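Local structure of aldehyde dehydrogenase (Staphylococcus aureus, 6K10) at residues Y190-G195 / F428-H433; V212-E217 / S417-Y422; V224-T229 / D255-H260. The protein oxidises 4,4'-diaponeurosporen-4-al to 4,4'-diaponeurosporenoic acid, using NAD+, in the biosynthesis of the protective carotenoid staphyloxanthin. The protein carries 1 engineered substitution. All blocks are in the same frame, centred on the assembly; numbering follows the deposited sequence.

Interaction 1 (Y190-G195 / F428-H433)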
ATOM      1  N   TYR A 190      -3.360   9.233   7.428  1.00 19.63           N
ATOM      2  CA  TYR A 190      -2.834   7.877   7.423  1.00 20.13           C
ATOM      3  C   TYR A 190      -2.980   7.303   8.824  1.00 22.32           C
ATOM      4  O   TYR A 190      -2.888   8.032   9.816  1.00 21.28           O
ATOM      5  CB  TYR A 190      -1.366   7.837   6.976  1.00 20.31           C
ATOM      6  CG  TYR A 190      -0.946   6.503   6.413  1.00 18.86           C
ATOM      7  CD1 TYR A 190      -0.533   5.474   7.248  1.00 22.16           C
ATOM      8  CD2 TYR A 190      -0.969   6.268   5.045  1.00 20.51           C
ATOM      9  CE1 TYR A 190      -0.154   4.246   6.736  1.00 23.04           C
ATOM     10  CE2 TYR A 190      -0.591   5.047   4.523  1.00 23.42           C
ATOM     11  CZ  TYR A 190      -0.184   4.040   5.370  1.00 22.44           C
ATOM     12  OH  TYR A 190       0.191   2.826   4.842  1.00 19.64           O
ATOM     13  N   VAL A 191      -3.215   5.995   8.902  1.00 20.79           N
ATOM     14  CA  VAL A 191      -3.313   5.292  10.176  1.00 19.69           C
ATOM     15  C   VAL A 191      -2.340   4.121  10.166  1.00 21.90           C
ATOM     16  O   VAL A 191      -2.379   3.289   9.255  1.00 23.85           O
ATOM     17  CB  VAL A 191      -4.748   4.800  10.451  1.00 19.91           C
ATOM     18  CG1 VAL A 191      -4.772   3.933  11.695  1.00 21.44           C
ATOM     19  CG2 VAL A 191      -5.690   5.983  10.609  1.00 22.68           C
ATOM     20  N   PHE A 192      -1.470   4.062  11.170  1.00 20.20           N
ATOM     21  CA  PHE A 192      -0.507   2.979  11.341  1.00 19.92           C
ATOM     22  C   PHE A 192      -0.846   2.252  12.633  1.00 19.70           C
ATOM     23  O   PHE A 192      -0.866   2.872  13.699  1.00 23.01           O
ATOM     24  CB  PHE A 192       0.933   3.518  11.368  1.00 20.34           C
ATOM     25  CG  PHE A 192       1.991   2.441  11.357  1.00 19.14           C
ATOM     26  CD1 PHE A 192       2.225   1.656  12.480  1.00 22.01           C
ATOM     27  CD2 PHE A 192       2.749   2.213  10.224  1.00 21.56           C
ATOM     28  CE1 PHE A 192       3.189   0.669  12.467  1.00 21.80           C
ATOM     29  CE2 PHE A 192       3.719   1.224  10.210  1.00 20.44           C
ATOM     30  CZ  PHE A 192       3.938   0.453  11.333  1.00 19.49           C
ATOM     31  N   PHE A 193      -1.107   0.947  12.538  1.00 19.48           N
ATOM     32  CA  PHE A 193      -1.574   0.158  13.671  1.00 21.90           C
ATOM     33  C   PHE A 193      -0.776  -1.131  13.804  1.00 21.85           C
ATOM     34  O   PHE A 193      -0.612  -1.865  12.826  1.00 22.78           O
ATOM     35  CB  PHE A 193      -3.067  -0.164  13.537  1.00 20.40           C
ATOM     36  CG  PHE A 193      -3.537  -1.217  14.501  1.00 23.39           C
ATOM     37  CD1 PHE A 193      -3.936  -0.872  15.777  1.00 23.24           C
ATOM     38  CD2 PHE A 193      -3.580  -2.554  14.131  1.00 25.57           C
ATOM     39  CE1 PHE A 193      -4.357  -1.830  16.668  1.00 23.53           C
ATOM     40  CE2 PHE A 193      -3.998  -3.517  15.021  1.00 24.93           C
ATOM     41  CZ  PHE A 193      -4.395  -3.157  16.290  1.00 23.16           C
ATOM     42  N   THR A 194      -0.301  -1.406  15.019  1.00 20.01           N
ATOM     43  CA  THR A 194       0.252  -2.701  15.396  1.00 23.30           C
ATOM     44  C   THR A 194      -0.534  -3.210  16.592  1.00 22.56           C
ATOM     45  O   THR A 194      -0.688  -2.490  17.583  1.00 22.42           O
ATOM     46  CB  THR A 194       1.742  -2.606  15.755  1.00 21.87           C
ATOM     47  OG1 THR A 194       2.473  -2.070  14.646  1.00 27.28           O
ATOM     48  CG2 THR A 194       2.312  -3.981  16.100  1.00 23.68           C
ATOM     49  N   GLY A 195      -1.039  -4.433  16.491  1.00 25.34           N
ATOM     50  CA  GLY A 195      -1.774  -5.016  17.603  1.00 25.38           C
ATOM     51  C   GLY A 195      -2.534  -6.261  17.199  1.00 24.67           C
ATOM     52  O   GLY A 195      -2.145  -6.970  16.262  1.00 26.04           O
ATOM     53  N   PHE A 428       9.701   5.200   5.923  1.00 19.88           N
ATOM     54  CA  PHE A 428       9.522   6.448   5.187  1.00 22.20           C
ATOM     55  C   PHE A 428       8.495   6.281   4.071  1.00 24.28           C
ATOM     56  O   PHE A 428       7.574   7.096   3.929  1.00 22.50           O
ATOM     57  CB  PHE A 428      10.872   6.913   4.632  1.00 20.84           C
ATOM     58  CG  PHE A 428      10.775   7.995   3.591  1.00 23.03           C
ATOM     59  CD1 PHE A 428      10.823   9.329   3.956  1.00 22.77           C
ATOM     60  CD2 PHE A 428      10.693   7.680   2.242  1.00 22.95           C
ATOM     61  CE1 PHE A 428      10.755  10.324   3.005  1.00 22.65           C
ATOM     62  CE2 PHE A 428      10.623   8.676   1.289  1.00 23.54           C
ATOM     63  CZ  PHE A 428      10.658   9.997   1.671  1.00 22.22           C
ATOM     64  N   ASP A 429       8.645   5.226   3.262  1.00 24.76           N
ATOM     65  CA  ASP A 429       7.714   4.979   2.162  1.00 23.60           C
ATOM     66  C   ASP A 429       6.271   4.907   2.650  1.00 23.73           C
ATOM     67  O   ASP A 429       5.357   5.427   1.996  1.00 19.97           O
ATOM     68  CB  ASP A 429       8.079   3.676   1.446  1.00 25.95           C
ATOM     69  CG  ASP A 429       9.429   3.736   0.758  1.00 27.50           C
ATOM     70  OD1 ASP A 429       9.969   4.847   0.565  1.00 29.98           O
ATOM     71  OD2 ASP A 429       9.964   2.659   0.408  1.00 27.97           O
ATOM     72  N   THR A 430       6.048   4.261   3.800  1.00 22.80           N
ATOM     73  CA  THR A 430       4.690   4.048   4.291  1.00 23.12           C
ATOM     74  C   THR A 430       3.960   5.369   4.514  1.00 22.34           C
ATOM     75  O   THR A 430       2.766   5.483   4.214  1.00 22.39           O
ATOM     76  CB  THR A 430       4.730   3.217   5.578  1.00 24.88           C
ATOM     77  OG1 THR A 430       5.117   1.877   5.261  1.00 26.65           O
ATOM     78  CG2 THR A 430       3.372   3.195   6.270  1.00 22.56           C
ATOM     79  N   PHE A 431       4.665   6.387   5.012  1.00 21.16           N
ATOM     80  CA  PHE A 431       4.076   7.695   5.274  1.00 19.98           C
ATOM     81  C   PHE A 431       4.349   8.692   4.155  1.00 20.33           C
ATOM     82  O   PHE A 431       4.283   9.905   4.385  1.00 21.34           O
ATOM     83  CB  PHE A 431       4.581   8.234   6.615  1.00 19.54           C
ATOM     84  CG  PHE A 431       4.187   7.381   7.790  1.00 19.51           C
ATOM     85  CD1 PHE A 431       2.919   7.474   8.330  1.00 20.43           C
ATOM     86  CD2 PHE A 431       5.086   6.492   8.354  1.00 19.31           C
ATOM     87  CE1 PHE A 431       2.547   6.695   9.409  1.00 20.76           C
ATOM     88  CE2 PHE A 431       4.720   5.711   9.435  1.00 21.61           C
ATOM     89  CZ  PHE A 431       3.448   5.812   9.964  1.00 21.80           C
ATOM     90  N   THR A 432       4.636   8.207   2.948  1.00 20.15           N
ATOM     91  CA  THR A 432       4.954   9.049   1.805  1.00 20.95           C
ATOM     92  C   THR A 432       3.994   8.743   0.667  1.00 20.89           C
ATOM     93  O   THR A 432       3.765   7.573   0.345  1.00 20.48           O
ATOM     94  CB  THR A 432       6.399   8.820   1.346  1.00 21.25           C
ATOM     95  OG1 THR A 432       7.304   9.331   2.334  1.00 22.97           O
ATOM     96  CG2 THR A 432       6.666   9.500   0.005  1.00 19.91           C
ATOM     97  N   HIS A 433       3.427   9.784   0.069  1.00 19.97           N
ATOM     98  CA  HIS A 433       2.766   9.636  -1.215  1.00 21.27           C
ATOM     99  C   HIS A 433       3.758   9.966  -2.317  1.00 23.10           C
ATOM    100  O   HIS A 433       4.363  11.043  -2.313  1.00 20.65           O
ATOM    101  CB  HIS A 433       1.547  10.544  -1.348  1.00 19.99           C
ATOM    102  CG  HIS A 433       1.001  10.582  -2.740  1.00 18.78           C
ATOM    103  ND1 HIS A 433       0.831  11.753  -3.445  1.00 22.43           N
ATOM    104  CD2 HIS A 433       0.626   9.582  -3.572  1.00 20.70           C
ATOM    105  CE1 HIS A 433       0.359  11.473  -4.648  1.00 18.27           C
ATOM    106  NE2 HIS A 433       0.225  10.163  -4.750  1.00 20.91           N
TER
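The rings of Y190 and F192 meet the ring of F431 in two different ways. Y190 and F431 are steeply inclined, their planes 61° apart and their centroids 5.5 Å from each other, and CD1 of Y190 approaches CE1 of F431 at 4.0 Å. F192 lies closer to parallel with F431, at 27°, but the two rings are slid so far past each other that they hardly overlap. What touches here is the far end of F431, whose CZ sits 3.7 Å from CD2 of F192 and equally close to its CB. CG of F431 lies opposite the carbonyl carbon (chi1 -63°), which lets the end of the ring come near the strand. The three rings form an aromatic cluster that ties strand 190-194, an inner strand of the Rossmann-like nucleotide-binding sheet of aldehyde dehydrogenases, to the turn between helix 425-430 and strand 432-439. T430 also meets the Y190 ring, on the same side as F431. Its carbonyl O stands over one face of the tyrosine ring, displaced toward the rim and 3.4 Å from CE2, while its methyl CG2 comes to 3.5 Å from the phenol OH. The same methyl meets F192 at the ring edge. Y190 OH has its hydrogen-bonding partner in T215 on the neighbouring strand, and T430 OG1 bonds back to Y426 O in its own helix. Beyond F431, T432 OG1 gives a 2.8 Å bond to F428 O, approaching from above the carbonyl plane, and A138 of helix 126-138 packs against F428, F431 and T432.

Interaction 2 (V212-E217 / S417-Y422)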
ATOM      1  N   VAL A 212      -9.522   6.449   4.544  1.00 24.13           N
ATOM      2  CA  VAL A 212      -8.195   6.676   5.135  1.00 22.14           C
ATOM      3  C   VAL A 212      -7.328   5.441   4.826  1.00 21.81           C
ATOM      4  O   VAL A 212      -7.739   4.325   5.149  1.00 19.57           O
ATOM      5  CB  VAL A 212      -8.287   6.910   6.643  1.00 21.18           C
ATOM      6  CG1 VAL A 212      -6.899   6.937   7.254  1.00 19.27           C
ATOM      7  CG2 VAL A 212      -9.016   8.213   6.929  1.00 25.16           C
ATOM      8  N   PRO A 213      -6.155   5.629   4.223  1.00 21.23           N
ATOM      9  CA  PRO A 213      -5.264   4.478   4.011  1.00 20.11           C
ATOM     10  C   PRO A 213      -4.610   4.054   5.313  1.00 20.92           C
ATOM     11  O   PRO A 213      -4.409   4.857   6.228  1.00 19.17           O
ATOM     12  CB  PRO A 213      -4.228   5.022   3.021  1.00 18.96           C
ATOM     13  CG  PRO A 213      -4.161   6.480   3.339  1.00 19.88           C
ATOM     14  CD  PRO A 213      -5.572   6.880   3.722  1.00 21.66           C
ATOM     15  N   VAL A 214      -4.283   2.763   5.401  1.00 19.72           N
ATOM     16  CA  VAL A 214      -3.764   2.198   6.638  1.00 19.40           C
ATOM     17  C   VAL A 214      -2.591   1.271   6.364  1.00 19.96           C
ATOM     18  O   VAL A 214      -2.407   0.752   5.260  1.00 22.92           O
ATOM     19  CB  VAL A 214      -4.824   1.403   7.431  1.00 20.88           C
ATOM     20  CG1 VAL A 214      -6.090   2.216   7.635  1.00 21.55           C
ATOM     21  CG2 VAL A 214      -5.103   0.086   6.737  1.00 19.75           C
ATOM     22  N   THR A 215      -1.799   1.069   7.410  1.00 19.14           N
ATOM     23  CA  THR A 215      -0.909  -0.072   7.538  1.00 18.85           C
ATOM     24  C   THR A 215      -1.302  -0.816   8.806  1.00 20.10           C
ATOM     25  O   THR A 215      -1.439  -0.205   9.870  1.00 19.92           O
ATOM     26  CB  THR A 215       0.559   0.360   7.595  1.00 20.73           C
ATOM     27  OG1 THR A 215       0.993   0.746   6.285  1.00 22.11           O
ATOM     28  CG2 THR A 215       1.432  -0.781   8.095  1.00 20.73           C
ATOM     29  N   LEU A 216      -1.511  -2.124   8.685  1.00 20.98           N
ATOM     30  CA  LEU A 216      -1.922  -2.960   9.807  1.00 20.80           C
ATOM     31  C   LEU A 216      -0.885  -4.053  10.023  1.00 23.28           C
ATOM     32  O   LEU A 216      -0.618  -4.847   9.116  1.00 23.67           O
ATOM     33  CB  LEU A 216      -3.302  -3.575   9.560  1.00 18.60           C
ATOM     34  CG  LEU A 216      -4.445  -2.647   9.146  1.00 21.96           C
ATOM     35  CD1 LEU A 216      -5.675  -3.470   8.793  1.00 20.80           C
ATOM     36  CD2 LEU A 216      -4.769  -1.623  10.230  1.00 24.16           C
ATOM     37  N   GLU A 217      -0.305  -4.086  11.220  1.00 20.76           N
ATOM     38  CA  GLU A 217       0.610  -5.139  11.651  1.00 19.99           C
ATOM     39  C   GLU A 217      -0.130  -5.965  12.690  1.00 20.14           C
ATOM     40  O   GLU A 217      -0.300  -5.519  13.827  1.00 21.55           O
ATOM     41  CB  GLU A 217       1.898  -4.545  12.234  1.00 22.25           C
ATOM     42  CG  GLU A 217       2.724  -3.727  11.257  1.00 23.99           C
ATOM     43  CD  GLU A 217       3.664  -4.567  10.411  1.00 28.08           C
ATOM     44  OE1 GLU A 217       3.820  -5.770  10.704  1.00 29.10           O
ATOM     45  OE2 GLU A 217       4.249  -4.028   9.443  1.00 24.56           O
ATOM     46  N   SER A 417      -2.557 -11.607   8.897  1.00 21.75           N
ATOM     47  CA  SER A 417      -1.470 -11.062   9.701  1.00 22.49           C
ATOM     48  C   SER A 417      -1.171  -9.602   9.389  1.00 22.75           C
ATOM     49  O   SER A 417      -0.352  -8.996  10.088  1.00 21.52           O
ATOM     50  CB  SER A 417      -0.199 -11.898   9.522  1.00 21.29           C
ATOM     51  OG  SER A 417       0.214 -11.949   8.169  1.00 22.17           O
ATOM     52  N   GLY A 418      -1.804  -9.021   8.373  1.00 23.57           N
ATOM     53  CA  GLY A 418      -1.665  -7.598   8.154  1.00 25.06           C
ATOM     54  C   GLY A 418      -1.490  -7.155   6.717  1.00 22.71           C
ATOM     55  O   GLY A 418      -1.466  -7.976   5.794  1.00 21.82           O
ATOM     56  N   MET A 419      -1.377  -5.842   6.525  1.00 21.41           N
ATOM     57  CA  MET A 419      -1.151  -5.230   5.225  1.00 24.15           C
ATOM     58  C   MET A 419      -0.249  -4.021   5.415  1.00 23.32           C
ATOM     59  O   MET A 419      -0.368  -3.300   6.411  1.00 22.28           O
ATOM     60  CB  MET A 419      -2.472  -4.818   4.554  1.00 24.32           C
ATOM     61  CG  MET A 419      -3.295  -3.836   5.365  1.00 24.56           C
ATOM     62  SD  MET A 419      -4.868  -3.425   4.592  1.00 24.57           S
ATOM     63  CE  MET A 419      -5.778  -4.944   4.860  1.00 26.72           C
ATOM     64  N   GLY A 420       0.657  -3.805   4.471  1.00 24.25           N
ATOM     65  CA  GLY A 420       1.661  -2.770   4.599  1.00 23.32           C
ATOM     66  C   GLY A 420       2.923  -3.288   5.267  1.00 20.94           C
ATOM     67  O   GLY A 420       3.006  -4.433   5.712  1.00 21.31           O
ATOM     68  N   ARG A 421       3.926  -2.413   5.342  1.00 20.76           N
ATOM     69  CA  ARG A 421       5.245  -2.813   5.820  1.00 24.40           C
ATOM     70  C   ARG A 421       6.035  -1.583   6.241  1.00 23.67           C
ATOM     71  O   ARG A 421       5.703  -0.460   5.868  1.00 23.27           O
ATOM     72  CB  ARG A 421       5.998  -3.591   4.740  1.00 24.91           C
ATOM     73  CG  ARG A 421       6.521  -2.706   3.618  1.00 24.02           C
ATOM     74  CD  ARG A 421       5.832  -2.989   2.299  1.00 29.36           C
ATOM     75  NE  ARG A 421       6.409  -2.213   1.203  1.00 29.53           N
ATOM     76  CZ  ARG A 421       7.024  -2.756   0.159  1.00 31.71           C
ATOM     77  NH1 ARG A 421       7.526  -1.986  -0.798  1.00 30.73           N
ATOM     78  NH2 ARG A 421       7.144  -4.075   0.078  1.00 33.71           N
ATOM     79  N   TYR A 422       7.086  -1.810   7.027  1.00 23.09           N
ATOM     80  CA  TYR A 422       7.960  -0.717   7.459  1.00 22.33           C
ATOM     81  C   TYR A 422       9.321  -1.289   7.847  1.00 23.18           C
ATOM     82  O   TYR A 422       9.653  -2.421   7.487  1.00 21.43           O
ATOM     83  CB  TYR A 422       7.313   0.110   8.582  1.00 20.03           C
ATOM     84  CG  TYR A 422       7.195  -0.554   9.943  1.00 21.78           C
ATOM     85  CD1 TYR A 422       6.457  -1.718  10.119  1.00 20.46           C
ATOM     86  CD2 TYR A 422       7.794   0.010  11.066  1.00 20.79           C
ATOM     87  CE1 TYR A 422       6.334  -2.313  11.367  1.00 21.77           C
ATOM     88  CE2 TYR A 422       7.679  -0.577  12.318  1.00 24.14           C
ATOM     89  CZ  TYR A 422       6.949  -1.738  12.464  1.00 24.87           C
ATOM     90  OH  TYR A 422       6.832  -2.322  13.706  1.00 23.84           O
TER
HETATM   91  O   HOH W   1       1.890  -5.631   8.034  1.00 24.30           O
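L216 O is gripped by two donors: M419 N at 2.9 Å, lying in the carbonyl plane, and a water at 2.8 Å that also donates to G420 O. The return bond, L216 N to M419 O, is 2.8 Å long, so L216 and M419 form a hydrogen-bonded antiparallel pair, followed by the non-hydrogen-bonded pair E217 and G418. Strand 418-419 thereby adds an antiparallel edge next to strand 214-217, whose other neighbour, strand 190-194, is parallel. At G418 the bare CA comes 3.1 Å from L216 O, a closeness that the lack of a side chain allows. The side chains of L216 and M419 run next to each other in the same direction, CG to CG 4.1 Å. CG of M419 lies between the backbone N and the carbonyl carbon (chi1 59°) and the chain runs on extended, which brings SD to 4.1 Å from V214 CG2; L211 of the second subunit packs on the same methionine.

On the other face, E217, predicted to be an active-site residue, bends at chi2 (-85°) and carries OE2 to the edge of the Y422 ring, in its plane and 3.3 Å from both CD1 and CE1. NH2 of R421 forms a salt bridge with E434 of the second subunit. Aromatic C-H groups carry a slight positive charge, so the Y422 edge would probably favour this placement of OE2, if only weakly.

Interaction 3 (V224-T229 / D255-H260)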
ATOM      1  N   VAL A 224       6.959 -23.013  13.186  1.00 19.73           N
ATOM      2  CA  VAL A 224       8.330 -23.450  12.943  1.00 19.48           C
ATOM      3  C   VAL A 224       8.253 -24.881  12.436  1.00 21.50           C
ATOM      4  O   VAL A 224       7.691 -25.750  13.112  1.00 22.25           O
ATOM      5  CB  VAL A 224       9.205 -23.365  14.207  1.00 19.84           C
ATOM      6  CG1 VAL A 224      10.616 -23.887  13.930  1.00 18.00           C
ATOM      7  CG2 VAL A 224       9.248 -21.947  14.731  1.00 20.50           C
ATOM      8  N   ILE A 225       8.777 -25.121  11.234  1.00 18.72           N
ATOM      9  CA  ILE A 225       8.938 -26.472  10.710  1.00 18.78           C
ATOM     10  C   ILE A 225      10.363 -26.910  11.003  1.00 19.00           C
ATOM     11  O   ILE A 225      11.316 -26.188  10.685  1.00 23.28           O
ATOM     12  CB  ILE A 225       8.641 -26.549   9.201  1.00 18.73           C
ATOM     13  CG1 ILE A 225       7.269 -25.973   8.875  1.00 22.64           C
ATOM     14  CG2 ILE A 225       8.679 -27.998   8.735  1.00 18.64           C
ATOM     15  CD1 ILE A 225       7.091 -25.576   7.416  1.00 28.21           C
ATOM     16  N   VAL A 226      10.506 -28.074  11.627  1.00 18.84           N
ATOM     17  CA  VAL A 226      11.798 -28.692  11.893  1.00 22.13           C
ATOM     18  C   VAL A 226      11.752 -30.048  11.207  1.00 22.11           C
ATOM     19  O   VAL A 226      11.093 -30.970  11.700  1.00 24.78           O
ATOM     20  CB  VAL A 226      12.082 -28.833  13.394  1.00 21.08           C
ATOM     21  CG1 VAL A 226      13.413 -29.554  13.633  1.00 19.31           C
ATOM     22  CG2 VAL A 226      12.062 -27.475  14.076  1.00 20.09           C
ATOM     23  N   ASP A 227      12.421 -30.176  10.063  1.00 21.79           N
ATOM     24  CA  ASP A 227      12.387 -31.440   9.347  1.00 21.80           C
ATOM     25  C   ASP A 227      13.539 -32.342   9.779  1.00 21.20           C
ATOM     26  O   ASP A 227      14.381 -31.970  10.600  1.00 20.97           O
ATOM     27  CB  ASP A 227      12.348 -31.207   7.826  1.00 23.46           C
ATOM     28  CG  ASP A 227      13.699 -30.877   7.190  1.00 25.18           C
ATOM     29  OD1 ASP A 227      14.773 -30.991   7.822  1.00 24.97           O
ATOM     30  OD2 ASP A 227      13.673 -30.506   5.999  1.00 27.54           O
ATOM     31  N   GLU A 228      13.559 -33.555   9.221  1.00 19.37           N
ATOM     32  CA  GLU A 228      14.459 -34.599   9.694  1.00 22.34           C
ATOM     33  C   GLU A 228      15.922 -34.333   9.367  1.00 20.63           C
ATOM     34  O   GLU A 228      16.786 -35.039   9.899  1.00 23.36           O
ATOM     35  CB  GLU A 228      14.031 -35.951   9.121  1.00 25.19           C
ATOM     36  CG  GLU A 228      13.992 -36.025   7.599  1.00 29.52           C
ATOM     37  CD  GLU A 228      12.640 -35.640   7.024  1.00 32.45           C
ATOM     38  OE1 GLU A 228      12.007 -34.707   7.560  1.00 33.23           O
ATOM     39  OE2 GLU A 228      12.207 -36.277   6.038  1.00 34.20           O
ATOM     40  N   THR A 229      16.224 -33.346   8.525  1.00 24.66           N
ATOM     41  CA  THR A 229      17.604 -33.003   8.202  1.00 24.11           C
ATOM     42  C   THR A 229      18.154 -31.869   9.058  1.00 22.03           C
ATOM     43  O   THR A 229      19.331 -31.522   8.917  1.00 21.33           O
ATOM     44  CB  THR A 229      17.731 -32.616   6.723  1.00 24.60           C
ATOM     45  OG1 THR A 229      17.111 -31.342   6.503  1.00 23.40           O
ATOM     46  CG2 THR A 229      17.063 -33.657   5.842  1.00 27.93           C
ATOM     47  N   ASP A 255       5.217 -19.593  17.414  1.00 20.27           N
ATOM     48  CA  ASP A 255       4.016 -19.941  18.161  1.00 20.26           C
ATOM     49  C   ASP A 255       3.971 -21.434  18.463  1.00 18.51           C
ATOM     50  O   ASP A 255       3.801 -21.828  19.620  1.00 19.50           O
ATOM     51  CB  ASP A 255       2.761 -19.506  17.400  1.00 19.59           C
ATOM     52  CG  ASP A 255       1.495 -19.709  18.212  1.00 20.95           C
ATOM     53  OD1 ASP A 255       0.966 -20.842  18.233  1.00 19.44           O
ATOM     54  OD2 ASP A 255       1.043 -18.732  18.853  1.00 22.58           O
ATOM     55  N   TYR A 256       4.141 -22.273  17.444  1.00 18.88           N
ATOM     56  CA  TYR A 256       4.120 -23.719  17.613  1.00 20.60           C
ATOM     57  C   TYR A 256       5.138 -24.353  16.681  1.00 19.94           C
ATOM     58  O   TYR A 256       5.625 -23.723  15.742  1.00 21.23           O
ATOM     59  CB  TYR A 256       2.712 -24.294  17.369  1.00 21.00           C
ATOM     60  CG  TYR A 256       2.202 -24.092  15.956  1.00 21.86           C
ATOM     61  CD1 TYR A 256       1.497 -22.947  15.609  1.00 19.82           C
ATOM     62  CD2 TYR A 256       2.410 -25.055  14.972  1.00 21.10           C
ATOM     63  CE1 TYR A 256       1.024 -22.755  14.328  1.00 19.98           C
ATOM     64  CE2 TYR A 256       1.940 -24.872  13.681  1.00 23.22           C
ATOM     65  CZ  TYR A 256       1.247 -23.720  13.364  1.00 21.55           C
ATOM     66  OH  TYR A 256       0.774 -23.530  12.085  1.00 20.92           O
ATOM     67  N   ILE A 257       5.443 -25.621  16.945  1.00 21.13           N
ATOM     68  CA  ILE A 257       6.443 -26.368  16.192  1.00 19.33           C
ATOM     69  C   ILE A 257       5.767 -27.542  15.492  1.00 21.75           C
ATOM     70  O   ILE A 257       4.980 -28.270  16.106  1.00 24.04           O
ATOM     71  CB  ILE A 257       7.586 -26.858  17.102  1.00 20.50           C
ATOM     72  CG1 ILE A 257       8.264 -25.670  17.792  1.00 25.08           C
ATOM     73  CG2 ILE A 257       8.597 -27.696  16.307  1.00 19.96           C
ATOM     74  CD1 ILE A 257       9.583 -25.997  18.494  1.00 27.61           C
ATOM     75  N   LEU A 258       6.056 -27.700  14.203  1.00 20.18           N
ATOM     76  CA  LEU A 258       5.762 -28.909  13.443  1.00 18.63           C
ATOM     77  C   LEU A 258       7.104 -29.579  13.195  1.00 19.43           C
ATOM     78  O   LEU A 258       7.908 -29.079  12.401  1.00 23.21           O
ATOM     79  CB  LEU A 258       5.058 -28.580  12.127  1.00 22.76           C
ATOM     80  CG  LEU A 258       3.601 -28.130  12.196  1.00 23.33           C
ATOM     81  CD1 LEU A 258       3.218 -27.464  10.890  1.00 23.26           C
ATOM     82  CD2 LEU A 258       2.666 -29.298  12.496  1.00 27.66           C
ATOM     83  N   VAL A 259       7.364 -30.680  13.900  1.00 18.19           N
ATOM     84  CA  VAL A 259       8.639 -31.382  13.809  1.00 22.52           C
ATOM     85  C   VAL A 259       8.399 -32.764  13.219  1.00 24.09           C
ATOM     86  O   VAL A 259       7.392 -33.412  13.522  1.00 22.29           O
ATOM     87  CB  VAL A 259       9.344 -31.479  15.184  1.00 22.63           C
ATOM     88  CG1 VAL A 259       8.522 -32.288  16.188  1.00 26.99           C
ATOM     89  CG2 VAL A 259      10.748 -32.063  15.038  1.00 21.11           C
ATOM     90  N   HIS A 260       9.313 -33.206  12.358  1.00 21.55           N
ATOM     91  CA  HIS A 260       9.201 -34.546  11.809  1.00 22.92           C
ATOM     92  C   HIS A 260       9.300 -35.577  12.927  1.00 21.57           C
ATOM     93  O   HIS A 260      10.103 -35.438  13.855  1.00 25.23           O
ATOM     94  CB  HIS A 260      10.283 -34.797  10.758  1.00 23.30           C
ATOM     95  CG  HIS A 260      10.084 -36.070   9.994  1.00 25.30           C
ATOM     96  ND1 HIS A 260      10.572 -37.284  10.428  1.00 26.89           N
ATOM     97  CD2 HIS A 260       9.427 -36.321   8.836  1.00 28.84           C
ATOM     98  CE1 HIS A 260      10.236 -38.226   9.564  1.00 28.33           C
ATOM     99  NE2 HIS A 260       9.540 -37.668   8.590  1.00 28.51           N
TER
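V224 and V226 line up beside I257 and V259 in a parallel strand pair, the two strands of a beta-alpha-beta unit whose crossover holds helix 232-244. Four backbone bonds make this the tight part: V224 N to Y256 O, L258 N to V224 O, V226 N to L258 O and H260 N to V226 O, all between 2.8 and 3.0 Å. On one face V226 and V259 lie side by side, CB of the first 3.9 Å from CG2 of the second, and CG2 of V226 meets CG2 of I257; L267 of helix 264-279 covers these side chains. On the reverse face I225 and L258 pack on I364 of helix 357-365.

Beyond V226 the pairing gives way to a solvent-side turn. D227 opens an Asx turn: OD1 receives T229 N at 2.9 Å and T229 OG1 at 2.7 Å, while OD2 bonds to S377. E228 is exposed; its CB makes a CH-pi contact with the H260 ring, whose ND1 bonds to S262 OG, and the bend at chi2 (-90°) brings the carboxylate over that ring. CD stands over one face, offset toward the rim, the carboxylate plane turned 37° from the ring, and OE1 comes 3.3 Å from CD2.

How the interactions relate
Interactions 1 and 2 are neighbours, their centres about 7 Å apart, because strands 190-194 and 214-217 are adjacent in one sheet. Besides the Y190-T215 bond, E217 N probably bonds to F193 O at 2.8 Å. Of the aromatic cluster, F192 comes near the predicted active-site residue E217, their side chains about 4 Å apart; F192 also meets Y422 of interaction 2 edge-to-face. The side chain of E217 is about 6 Å from that of S251, the other predicted active-site position, an engineered residue here. Interaction 3 belongs to the second sheet, about 29 Å centre to centre from interaction 2, although strand 223-226 follows strand 214-217 directly as the next strand in the chain.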